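Local coordinates for protein sortase B (Clostridium perfringens, PDB 5YFK) that is a sortase B cysteine transpeptidase that probably cleaves sorting signals and attaches the released proteins to the cell wall, at residues 19-24 and 65-70; 164-169 and 185-190. The protein carries 1 engineered substitution. One frame throughout, in Å; residues are numbered along the deposited sequence.

Interaction 1: 19-24 and 65-70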
loop_
_atom_site.group_PDB
_atom_site.type_symbol
_atom_site.label_atom_id
_atom_site.label_comp_id
_atom_site.label_asym_id
_atom_site.label_seq_id
_atom_site.Cartn_x
_atom_site.Cartn_y
_atom_site.Cartn_z
ATOM N N ASN A 19 -5.875 -0.350 18.445
ATOM C CA ASN A 19 -5.776 -1.623 19.152
ATOM C C ASN A 19 -4.914 -2.630 18.378
ATOM O O ASN A 19 -4.000 -3.246 18.933
ATOM C CB ASN A 19 -7.181 -2.196 19.365
ATOM C CG ASN A 19 -7.163 -3.612 19.901
ATOM O OD1 ASN A 19 -7.031 -4.575 19.144
ATOM N ND2 ASN A 19 -7.353 -3.749 21.209
ATOM N N LEU A 20 -5.206 -2.771 17.088
ATOM C CA LEU A 20 -4.558 -3.768 16.244
ATOM C C LEU A 20 -3.069 -3.508 16.094
ATOM O O LEU A 20 -2.320 -4.400 15.708
ATOM C CB LEU A 20 -5.194 -3.778 14.854
ATOM C CG LEU A 20 -6.662 -4.185 14.803
ATOM C CD1 LEU A 20 -7.229 -3.939 13.408
ATOM C CD2 LEU A 20 -6.806 -5.645 15.210
ATOM N N ARG A 21 -2.676 -2.250 16.227
ATOM C CA ARG A 21 -1.297 -1.847 15.996
ATOM C C ARG A 21 -0.343 -2.533 16.969
ATOM O O ARG A 21 0.847 -2.722 16.681
ATOM C CB ARG A 21 -1.177 -0.340 16.144
ATOM C CG ARG A 21 -0.018 0.251 15.371
ATOM C CD ARG A 21 -0.185 1.749 15.251
ATOM N NE ARG A 21 1.094 2.440 15.349
ATOM C CZ ARG A 21 1.244 3.673 15.823
ATOM N NH1 ARG A 21 0.200 4.340 16.299
ATOM N NH2 ARG A 21 2.446 4.231 15.851
ATOM N N SER A 22 -0.888 -2.958 18.102
ATOM C CA SER A 22 -0.108 -3.707 19.082
ATOM C C SER A 22 0.097 -5.141 18.591
ATOM O O SER A 22 1.046 -5.807 18.985
ATOM C CB SER A 22 -0.824 -3.704 20.435
ATOM O OG SER A 22 -1.907 -4.621 20.426
ATOM N N LEU A 23 -0.698 -5.532 17.595
ATOM C CA LEU A 23 -0.561 -6.835 16.944
ATOM C C LEU A 23 0.331 -6.773 15.710
ATOM O O LEU A 23 0.348 -7.705 14.905
ATOM C CB LEU A 23 -1.930 -7.356 16.518
ATOM C CG LEU A 23 -2.687 -8.230 17.510
ATOM C CD1 LEU A 23 -3.906 -8.808 16.816
ATOM C CD2 LEU A 23 -1.792 -9.338 18.052
ATOM N N SER A 24 1.060 -5.678 15.549
ATOM C CA SER A 24 1.867 -5.510 14.351
ATOM C C SER A 24 3.071 -6.418 14.407
ATOM O O SER A 24 3.826 -6.385 15.370
ATOM C CB SER A 24 2.339 -4.080 14.188
ATOM O OG SER A 24 3.354 -4.050 13.202
ATOM N N ASN A 65 2.153 8.039 9.629
ATOM C CA ASN A 65 1.291 7.229 10.488
ATOM C C ASN A 65 0.609 6.081 9.768
ATOM O O ASN A 65 -0.343 5.503 10.288
ATOM C CB ASN A 65 0.238 8.091 11.169
ATOM C CG ASN A 65 -0.761 8.690 10.197
ATOM O OD1 ASN A 65 -0.547 8.714 8.997
ATOM N ND2 ASN A 65 -1.889 9.136 10.728
ATOM N N ILE A 66 1.159 5.694 8.631
ATOM C CA ILE A 66 0.655 4.546 7.900
ATOM C C ILE A 66 1.295 3.267 8.451
ATOM O O ILE A 66 2.478 2.988 8.267
ATOM C CB ILE A 66 0.863 4.682 6.384
ATOM C CG1 ILE A 66 0.178 5.939 5.865
ATOM C CG2 ILE A 66 0.285 3.463 5.653
ATOM C CD1 ILE A 66 0.656 6.312 4.483
ATOM N N ASP A 67 0.489 2.512 9.173
ATOM C CA ASP A 67 0.947 1.431 10.041
ATOM C C ASP A 67 -0.257 0.540 10.324
ATOM O O ASP A 67 -0.987 0.718 11.325
ATOM C CB ASP A 67 1.498 2.000 11.349
ATOM C CG ASP A 67 2.262 0.987 12.163
ATOM O OD1 ASP A 67 2.355 -0.192 11.768
ATOM O OD2 ASP A 67 2.790 1.394 13.221
ATOM N N PHE A 68 -0.558 -0.337 9.368
ATOM C CA PHE A 68 -1.851 -0.994 9.319
ATOM C C PHE A 68 -1.747 -2.461 8.910
ATOM O O PHE A 68 -0.961 -2.817 8.024
ATOM C CB PHE A 68 -2.759 -0.284 8.310
ATOM C CG PHE A 68 -3.064 1.147 8.660
ATOM C CD1 PHE A 68 -3.881 1.444 9.732
ATOM C CD2 PHE A 68 -2.602 2.179 7.870
ATOM C CE1 PHE A 68 -4.175 2.757 10.048
ATOM C CE2 PHE A 68 -2.877 3.488 8.187
ATOM C CZ PHE A 68 -3.682 3.772 9.268
ATOM N N PRO A 69 -2.771 -3.243 9.299
ATOM C CA PRO A 69 -3.045 -4.500 8.611
ATOM C C PRO A 69 -3.747 -4.268 7.261
ATOM O O PRO A 69 -4.363 -3.236 7.059
ATOM C CB PRO A 69 -3.984 -5.221 9.594
ATOM C CG PRO A 69 -4.732 -4.097 10.230
ATOM C CD PRO A 69 -3.772 -2.946 10.345
ATOM N N VAL A 70 -3.426 -5.112 6.294
ATOM C CA VAL A 70 -3.990 -5.053 4.964
ATOM C C VAL A 70 -4.777 -6.322 4.680
ATOM O O VAL A 70 -4.272 -7.431 4.859
ATOM C CB VAL A 70 -2.899 -4.921 3.891
ATOM C CG1 VAL A 70 -3.536 -4.748 2.525
ATOM C CG2 VAL A 70 -1.975 -3.777 4.243
#
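L20 and P69 make the buried, apolar part of this contact: CD1 of the leucine rests 4.0 Å from CG of the proline ring, and the two side chains cross at about a right angle. Both also touch F84 in a loop, while W58 of strand 55-61 lies against the proline, so the apolar patch is built from more than two residues. A branched leucine suits the place because one methyl can reach the ring; the proline offers a rigid, greasy surface without a flexible chain to order.

The segment 19-24 continues from helix 16-19 as a turn, with L23 N bonded to L20 O at 2.7 Å. It lies over strand 67-72 of the sortase beta fold, against which an N-terminal helical region packs, as in other class B sortases. Alternation along the strand turns D67 and P69 toward this turn and sends F68 the other way, where it meets I94 and the ring of Y17.

The larger part is polar and faces solvent, R21 being exposed and D67 partly so. R21 reaches across with CG anti to its own backbone nitrogen (chi1 -155°), and its NE forms a salt bridge with OD2 of D67 at 2.9 Å. The bond is bent, 138° at the hydrogen, and the nitrogen stands well above the carboxylate plane; guanidinium and carboxylate are turned 66° apart, so this is a single-point grip rather than a paired, coplanar one. D67 OD1 takes a hydrogen bond from W58 NE1, which gives each carboxylate oxygen a separate donor and should limit rotation of the group. S24 faces the same aspartate, but its OG is 4.2 Å from D67 OD1 and accepts a hydrogen bond from L26 N instead.

Interaction 2: 164-169 and 185-190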
loop_
_atom_site.group_PDB
_atom_site.type_symbol
_atom_site.label_atom_id
_atom_site.label_comp_id
_atom_site.label_asym_id
_atom_site.label_seq_id
_atom_site.Cartn_x
_atom_site.Cartn_y
_atom_site.Cartn_z
ATOM N N GLU A 164 -7.732 4.117 -13.275
ATOM C CA GLU A 164 -8.400 2.823 -13.235
ATOM C C GLU A 164 -8.154 2.003 -14.502
ATOM O O GLU A 164 -7.920 0.789 -14.414
ATOM C CB GLU A 164 -9.893 3.079 -13.031
ATOM C CG GLU A 164 -10.707 1.886 -12.621
ATOM C CD GLU A 164 -12.186 2.181 -12.722
ATOM O OE1 GLU A 164 -12.539 3.359 -12.958
ATOM O OE2 GLU A 164 -12.980 1.225 -12.664
ATOM N N SER A 165 -7.819 2.719 -15.568
ATOM C CA SER A 165 -7.549 2.111 -16.852
ATOM C C SER A 165 -6.073 1.767 -16.999
ATOM O O SER A 165 -5.718 0.966 -17.862
ATOM C CB SER A 165 -7.983 3.048 -17.990
ATOM O OG SER A 165 -7.081 4.143 -18.140
ATOM N N GLU A 166 -5.212 2.469 -16.264
ATOM C CA GLU A 166 -3.773 2.300 -16.407
ATOM C C GLU A 166 -3.215 1.213 -15.483
ATOM O O GLU A 166 -2.253 0.538 -15.849
ATOM C CB GLU A 166 -3.035 3.620 -16.156
ATOM C CG GLU A 166 -3.214 4.657 -17.247
ATOM C CD GLU A 166 -2.908 6.051 -16.758
ATOM O OE1 GLU A 166 -2.683 6.217 -15.537
ATOM O OE2 GLU A 166 -2.929 6.985 -17.581
ATOM N N ILE A 167 -3.706 1.139 -14.245
ATOM C CA ILE A 167 -3.046 0.292 -13.218
ATOM C C ILE A 167 -3.289 -1.192 -13.568
ATOM O O ILE A 167 -4.424 -1.593 -13.863
ATOM C CB ILE A 167 -3.555 0.595 -11.794
ATOM C CG1 ILE A 167 -3.120 2.005 -11.350
ATOM C CG2 ILE A 167 -3.047 -0.447 -10.795
ATOM C CD1 ILE A 167 -1.619 2.220 -11.362
ATOM N N LYS A 168 -2.214 -1.979 -13.572
ATOM C CA LYS A 168 -2.251 -3.391 -13.957
ATOM C C LYS A 168 -1.527 -4.212 -12.883
ATOM O O LYS A 168 -0.498 -3.761 -12.354
ATOM C CB LYS A 168 -1.505 -3.603 -15.279
ATOM C CG LYS A 168 -2.115 -2.920 -16.497
ATOM C CD LYS A 168 -1.112 -2.878 -17.643
ATOM C CE LYS A 168 -0.884 -4.261 -18.256
ATOM N NZ LYS A 168 0.080 -4.240 -19.402
ATOM N N THR A 169 -2.041 -5.418 -12.613
ATOM C CA THR A 169 -1.383 -6.408 -11.745
ATOM C C THR A 169 -0.807 -7.603 -12.527
ATOM O O THR A 169 0.065 -8.315 -12.037
ATOM C CB THR A 169 -2.362 -6.962 -10.699
ATOM O OG1 THR A 169 -3.517 -7.512 -11.353
ATOM C CG2 THR A 169 -2.845 -5.844 -9.733
ATOM N N GLU A 185 7.432 5.224 -13.920
ATOM C CA GLU A 185 8.574 6.039 -13.535
ATOM C C GLU A 185 8.508 7.431 -14.196
ATOM O O GLU A 185 8.729 8.441 -13.534
ATOM C CB GLU A 185 9.869 5.336 -13.916
ATOM C CG GLU A 185 11.120 6.070 -13.456
ATOM C CD GLU A 185 12.407 5.346 -13.828
ATOM O OE1 GLU A 185 12.508 4.840 -14.969
ATOM O OE2 GLU A 185 13.331 5.339 -12.990
ATOM N N SER A 186 8.113 7.464 -15.468
ATOM C CA SER A 186 8.026 8.698 -16.244
ATOM C C SER A 186 6.999 9.653 -15.710
ATOM O O SER A 186 7.153 10.862 -15.810
ATOM C CB SER A 186 7.682 8.383 -17.706
ATOM O OG SER A 186 8.777 7.736 -18.304
ATOM N N LYS A 187 5.949 9.108 -15.117
ATOM C CA LYS A 187 4.889 9.902 -14.504
ATOM C C LYS A 187 5.322 10.652 -13.222
ATOM O O LYS A 187 4.584 11.502 -12.728
ATOM C CB LYS A 187 3.722 8.972 -14.141
ATOM C CG LYS A 187 2.818 8.599 -15.284
ATOM C CD LYS A 187 1.584 7.924 -14.730
ATOM C CE LYS A 187 0.789 7.186 -15.781
ATOM N NZ LYS A 187 -0.170 8.105 -16.430
ATOM N N SER A 188 6.380 10.181 -12.559
ATOM C CA SER A 188 6.730 10.700 -11.246
ATOM C C SER A 188 7.040 12.189 -11.310
ATOM O O SER A 188 7.714 12.653 -12.240
ATOM C CB SER A 188 7.920 9.971 -10.633
ATOM O OG SER A 188 8.101 10.370 -9.280
ATOM N N LEU A 189 6.539 12.907 -10.316
ATOM C CA LEU A 189 6.945 14.292 -10.038
ATOM C C LEU A 189 8.440 14.395 -9.804
ATOM O O LEU A 189 9.062 15.392 -10.199
ATOM C CB LEU A 189 6.206 14.783 -8.797
ATOM C CG LEU A 189 4.698 14.884 -8.970
ATOM C CD1 LEU A 189 4.029 15.006 -7.615
ATOM C CD2 LEU A 189 4.310 16.065 -9.848
ATOM N N PHE A 190 9.022 13.334 -9.229
ATOM C CA PHE A 190 10.395 13.344 -8.709
ATOM C C PHE A 190 11.140 12.077 -9.135
ATOM O O PHE A 190 10.600 10.967 -9.060
ATOM C CB PHE A 190 10.427 13.461 -7.169
ATOM C CG PHE A 190 9.569 14.561 -6.612
ATOM C CD1 PHE A 190 9.745 15.866 -7.001
ATOM C CD2 PHE A 190 8.562 14.279 -5.692
ATOM C CE1 PHE A 190 8.918 16.872 -6.534
ATOM C CE2 PHE A 190 7.697 15.262 -5.272
ATOM C CZ PHE A 190 7.900 16.576 -5.662
#
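Charge pairing carries the whole contact between E166 and K187. The two chains arrive from opposite directions, and the ammonium NZ of K187, held mainly by a salt bridge to E158 OE2 of strand 146-159, also sits before the E166 carboxylate. There it lies 3.2 Å from E166 OE2 in a salt bridge whose hydrogen bond is weak. Long flexible side chains suit this place, since the nearest CA atoms of the two segments, those of E166 and K187, are still 11.7 Å apart. The glutamate is extended beyond CG, whereas the lysine stays extended until its last bond, where chi4 of -87° swings NZ aside. Lying between two acids probably favours the lysine's charged form. The E166 side chain is about 9 Å from that of R217, the predicted transition-state stabiliser.

Apolar contacts lie beside the ion pair: K187 touches Y156 of strand 146-159, and I167, the first residue beyond helical geometry, touches the same tyrosine and Y180.

Among hydrogen bonds, S188 OG, beyond helix 174-186, donates to F190 O at 2.6 Å and is also hydrogen-bonded with V155 N of strand 146-159.

The pair thus bridges the C-terminal ends of helices 160-166 and 174-186, within the long, helix-bearing beta6/beta7 connection between strands 146-159 and 203-210 that is a feature of class B sortases.

In the fold
From the N terminus, the chain leaves helix 16-19, passes, after a disordered stretch at 28-33, through helix 35-51 and strand 55-61, and returns on strand 67-72, where interaction 1 closes a loop of 40 intervening residues and fastens the N-terminal region to the sheet. It then runs on through the sheet as far as strand 146-159 before interaction 2 closes a much shorter loop of 15 residues, mostly helix 174-186, joining that helix's end to the end of helix 160-166. The two loops follow in series, neither nested nor crossed. The centres of interactions 1 and 2 lie about 27 Å apart, on opposite sides of the chain's centre.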